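Local coordinates for IPT/TIG domain-containing protein BACOVA_02650 (Bacteroides ovatus, PDB 5E7H) that binds polysaccharide at the cell surface, where it probably captures xyloglucan before the glycan is transported into the periplasm for degradation, at residues I90-G95 with F252-I257. Sequence-based numbering, arbitrary orientation.
Sequences ILNYDG and FDNFRI. With NA (sodium ion), chain I; FMT (formic acid), chain F.
L91 and F255 form an antiparallel hydrogen-bonded pair where strand 89-91 meets strand 246-259 in the xyloglucan-binding domain. The firm backbone bond is I90 N to F255 O, 2.8 Å; L91 N reaches the same oxygen weakly, and F255 N gives a weak bond to L91 O. On the L91–F255 face the two side chains run side by side, L91 CD2 4.0 Å from F255 CD2, and I234 and V236 of strand 233-240 pack against them. I90 CG1, placed between its backbone N and carbonyl carbon (chi1 61°), is thereby brought near the F255 backbone, 3.9 Å from F255 CB. Past the pair, D253 grips the sodium ion with OD1 (2.6 Å) and OD2 (2.5 Å), while N92 O binds it at 2.8 Å; N119, T121 and a water complete the site. N92 OD1 accepts from I96 N and, in an Asx turn, from D94 N (2.8 Å), which sits 41° out of the amide plane; ND2 shares a water with N254 OD1. With an alanine here, both amides would probably lose this acceptor and the water link would go. Sodium lets N92 O and D253 OD1 lie 3.2 Å apart, tying loop to strand.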
ATOM      1  N   ILE A  90      -0.677   9.470  -4.518  1.00 11.03           N
ATOM      2  CA  ILE A  90      -0.459  10.829  -4.056  1.00 12.08           C
ATOM      3  C   ILE A  90       1.014  11.093  -3.699  1.00 13.12           C
ATOM      4  O   ILE A  90       1.413  12.244  -3.584  1.00 12.76           O
ATOM      5  CB  ILE A  90      -1.362  11.152  -2.841  1.00 10.51           C
ATOM      6  CG1 ILE A  90      -1.084  10.237  -1.650  1.00 12.35           C
ATOM      7  CG2 ILE A  90      -2.845  11.076  -3.268  1.00 12.77           C
ATOM      8  CD1 ILE A  90      -1.685  10.710  -0.367  1.00 13.93           C
ATOM      9  N   LEU A  91       1.813  10.037  -3.535  1.00 12.10           N
ATOM     10  CA  LEU A  91       3.213  10.189  -3.136  1.00 11.66           C
ATOM     11  C   LEU A  91       3.976   8.908  -3.460  1.00 12.06           C
ATOM     12  O   LEU A  91       3.678   7.866  -2.881  1.00 12.43           O
ATOM     13  CB  LEU A  91       3.335  10.527  -1.642  1.00 12.55           C
ATOM     14  CG  LEU A  91       4.755  10.687  -1.102  1.00 12.50           C
ATOM     15  CD1 LEU A  91       5.487  11.825  -1.731  1.00 14.76           C
ATOM     16  CD2 LEU A  91       4.673  10.889   0.394  1.00 14.33           C
ATOM     17  N   ASN A  92       4.952   8.994  -4.364  1.00 12.11           N
ATOM     18  CA  ASN A  92       5.819   7.831  -4.635  1.00 12.48           C
ATOM     19  C   ASN A  92       7.316   8.147  -4.654  1.00 16.50           C
ATOM     20  O   ASN A  92       8.107   7.234  -4.873  1.00 17.11           O
ATOM     21  CB  ASN A  92       5.414   7.148  -5.957  1.00 13.67           C
ATOM     22  CG  ASN A  92       5.642   8.006  -7.174  1.00 14.31           C
ATOM     23  OD1 ASN A  92       6.335   9.016  -7.145  1.00 15.20           O
ATOM     24  ND2 ASN A  92       5.091   7.560  -8.301  1.00 19.22           N
ATOM     25  N   TYR A  93       7.675   9.400  -4.403  1.00 17.07           N
ATOM     26  CA  TYR A  93       9.079   9.843  -4.332  1.00 19.33           C
ATOM     27  C   TYR A  93       9.812   9.660  -5.665  1.00 26.07           C
ATOM     28  O   TYR A  93      11.061   9.698  -5.722  1.00 27.14           O
ATOM     29  CB  TYR A  93       9.797   9.109  -3.199  1.00 20.59           C
ATOM     30  CG  TYR A  93       9.209   9.427  -1.834  1.00 17.09           C
ATOM     31  CD1 TYR A  93       9.374  10.691  -1.273  1.00 22.06           C
ATOM     32  CD2 TYR A  93       8.531   8.474  -1.116  1.00 28.34           C
ATOM     33  CE1 TYR A  93       8.852  11.004  -0.024  1.00 23.28           C
ATOM     34  CE2 TYR A  93       7.973   8.779   0.141  1.00 20.67           C
ATOM     35  CZ  TYR A  93       8.162  10.041   0.682  1.00 19.20           C
ATOM     36  OH  TYR A  93       7.655  10.342   1.938  1.00 24.43           O
ATOM     37  N   ASP A  94       9.046   9.504  -6.740  1.00 18.27           N
ATOM     38  CA  ASP A  94       9.594   9.413  -8.104  1.00 20.72           C
ATOM     39  C   ASP A  94       8.799  10.229  -9.091  1.00 30.08           C
ATOM     40  O   ASP A  94       8.438   9.758 -10.165  1.00 34.61           O
ATOM     41  CB  ASP A  94       9.599   7.995  -8.594  1.00 22.15           C
ATOM     42  CG  ASP A  94      10.764   7.202  -8.052  1.00 21.28           C
ATOM     43  OD1 ASP A  94      11.886   7.750  -7.927  1.00 29.01           O
ATOM     44  OD2 ASP A  94      10.497   6.063  -7.772  1.00 23.91           O
ATOM     45  N   GLY A  95       8.550  11.465  -8.750  1.00 29.28           N
ATOM     46  CA  GLY A  95       7.766  12.287  -9.652  1.00 26.21           C
ATOM     47  C   GLY A  95       6.317  12.499  -9.266  1.00 23.85           C
ATOM     48  O   GLY A  95       5.709  13.403  -9.825  1.00 23.49           O
ATOM     49  N   PHE A 252       8.352   2.311   2.905  1.00 11.79           N
ATOM     50  CA  PHE A 252       7.020   2.723   2.430  1.00 11.19           C
ATOM     51  C   PHE A 252       7.063   3.169   0.979  1.00 13.05           C
ATOM     52  O   PHE A 252       8.034   3.782   0.543  1.00 13.07           O
ATOM     53  CB  PHE A 252       6.469   3.913   3.237  1.00 11.60           C
ATOM     54  CG  PHE A 252       6.372   3.712   4.727  1.00 12.90           C
ATOM     55  CD1 PHE A 252       7.471   3.890   5.554  1.00 14.37           C
ATOM     56  CD2 PHE A 252       5.163   3.396   5.305  1.00 14.45           C
ATOM     57  CE1 PHE A 252       7.351   3.715   6.928  1.00 15.70           C
ATOM     58  CE2 PHE A 252       5.052   3.237   6.676  1.00 16.92           C
ATOM     59  CZ  PHE A 252       6.154   3.408   7.476  1.00 14.56           C
ATOM     60  N   ASP A 253       5.991   2.912   0.228  1.00 12.11           N
ATOM     61  CA  ASP A 253       5.887   3.473  -1.126  1.00 11.50           C
ATOM     62  C   ASP A 253       4.432   3.568  -1.564  1.00 10.38           C
ATOM     63  O   ASP A 253       3.540   2.937  -0.993  1.00 11.62           O
ATOM     64  CB  ASP A 253       6.677   2.617  -2.119  1.00 12.07           C
ATOM     65  CG  ASP A 253       7.153   3.372  -3.336  1.00 15.43           C
ATOM     66  OD1 ASP A 253       6.884   4.569  -3.520  1.00 14.58           O
ATOM     67  OD2 ASP A 253       7.845   2.728  -4.163  1.00 18.65           O
ATOM     68  N   ASN A 254       4.215   4.371  -2.598  1.00 11.28           N
ATOM     69  CA  ASN A 254       2.941   4.423  -3.338  1.00 12.27           C
ATOM     70  C   ASN A 254       1.741   4.687  -2.443  1.00 11.69           C
ATOM     71  O   ASN A 254       0.718   4.001  -2.484  1.00 12.87           O
ATOM     72  CB  ASN A 254       2.742   3.146  -4.148  1.00 14.02           C
ATOM     73  CG  ASN A 254       3.600   3.138  -5.376  1.00 16.70           C
ATOM     74  OD1 ASN A 254       3.792   4.177  -6.020  1.00 18.11           O
ATOM     75  ND2 ASN A 254       4.131   1.980  -5.713  1.00 20.22           N
ATOM     76  N   PHE A 255       1.852   5.733  -1.641  1.00 11.67           N
ATOM     77  CA  PHE A 255       0.693   6.215  -0.921  1.00 12.19           C
ATOM     78  C   PHE A 255      -0.370   6.612  -1.934  1.00 11.63           C
ATOM     79  O   PHE A 255      -0.062   7.263  -2.939  1.00 11.53           O
ATOM     80  CB  PHE A 255       1.040   7.420  -0.028  1.00 11.71           C
ATOM     81  CG  PHE A 255       1.982   7.094   1.104  1.00 11.71           C
ATOM     82  CD1 PHE A 255       1.487   6.726   2.348  1.00 14.18           C
ATOM     83  CD2 PHE A 255       3.366   7.159   0.921  1.00 13.33           C
ATOM     84  CE1 PHE A 255       2.357   6.414   3.394  1.00 14.77           C
ATOM     85  CE2 PHE A 255       4.237   6.837   1.962  1.00 15.06           C
ATOM     86  CZ  PHE A 255       3.723   6.465   3.191  1.00 14.64           C
ATOM     87  N   ARG A 256      -1.622   6.238  -1.654  1.00 11.88           N
ATOM     88  CA  ARG A 256      -2.717   6.417  -2.596  1.00 10.81           C
ATOM     89  C   ARG A 256      -4.023   6.516  -1.831  1.00 13.31           C
ATOM     90  O   ARG A 256      -4.193   5.902  -0.773  1.00 14.24           O
ATOM     91  CB  ARG A 256      -2.734   5.257  -3.614  1.00 13.62           C
ATOM     92  CG  ARG A 256      -2.794   3.863  -2.994  1.00 13.59           C
ATOM     93  CD  ARG A 256      -2.284   2.806  -3.987  1.00 16.64           C
ATOM     94  NE  ARG A 256      -2.324   1.439  -3.460  1.00 15.82           N
ATOM     95  CZ  ARG A 256      -1.299   0.764  -2.958  1.00 14.95           C
ATOM     96  NH1 ARG A 256      -0.102   1.304  -2.814  1.00 16.13           N
ATOM     97  NH2 ARG A 256      -1.494  -0.498  -2.583  1.00 15.06           N
ATOM     98  N   ILE A 257      -4.943   7.306  -2.366  1.00 11.78           N
ATOM     99  CA  ILE A 257      -6.272   7.462  -1.794  1.00 11.74           C
ATOM    100  C   ILE A 257      -7.249   6.846  -2.761  1.00 13.35           C
ATOM    101  O   ILE A 257      -7.302   7.243  -3.925  1.00 13.10           O
ATOM    102  CB  ILE A 257      -6.639   8.946  -1.533  1.00 10.73           C
ATOM    103  CG1 ILE A 257      -5.695   9.537  -0.490  1.00 13.37           C
ATOM    104  CG2 ILE A 257      -8.088   9.059  -1.090  1.00 13.77           C
ATOM    105  CD1 ILE A 257      -5.846  11.033  -0.282  1.00 15.76           C
TER
HETATM  106 NA    NA I 508       8.367   4.599  -5.710  1.00 24.60          NA
HETATM  107  C   FMT F 505       5.777   7.441 -11.728  1.00 53.99           C
HETATM  108  O1  FMT F 505       6.484   6.397 -11.653  1.00 55.90           O
HETATM  109  O2  FMT F 505       6.132   8.485 -11.118  1.00 36.34           O
HETATM  110  O   HOH W   1       3.295   5.160  -8.640  1.00 19.53           O
HETATM  111  O   HOH W   2       6.365   3.764  -7.181  1.00 27.70           O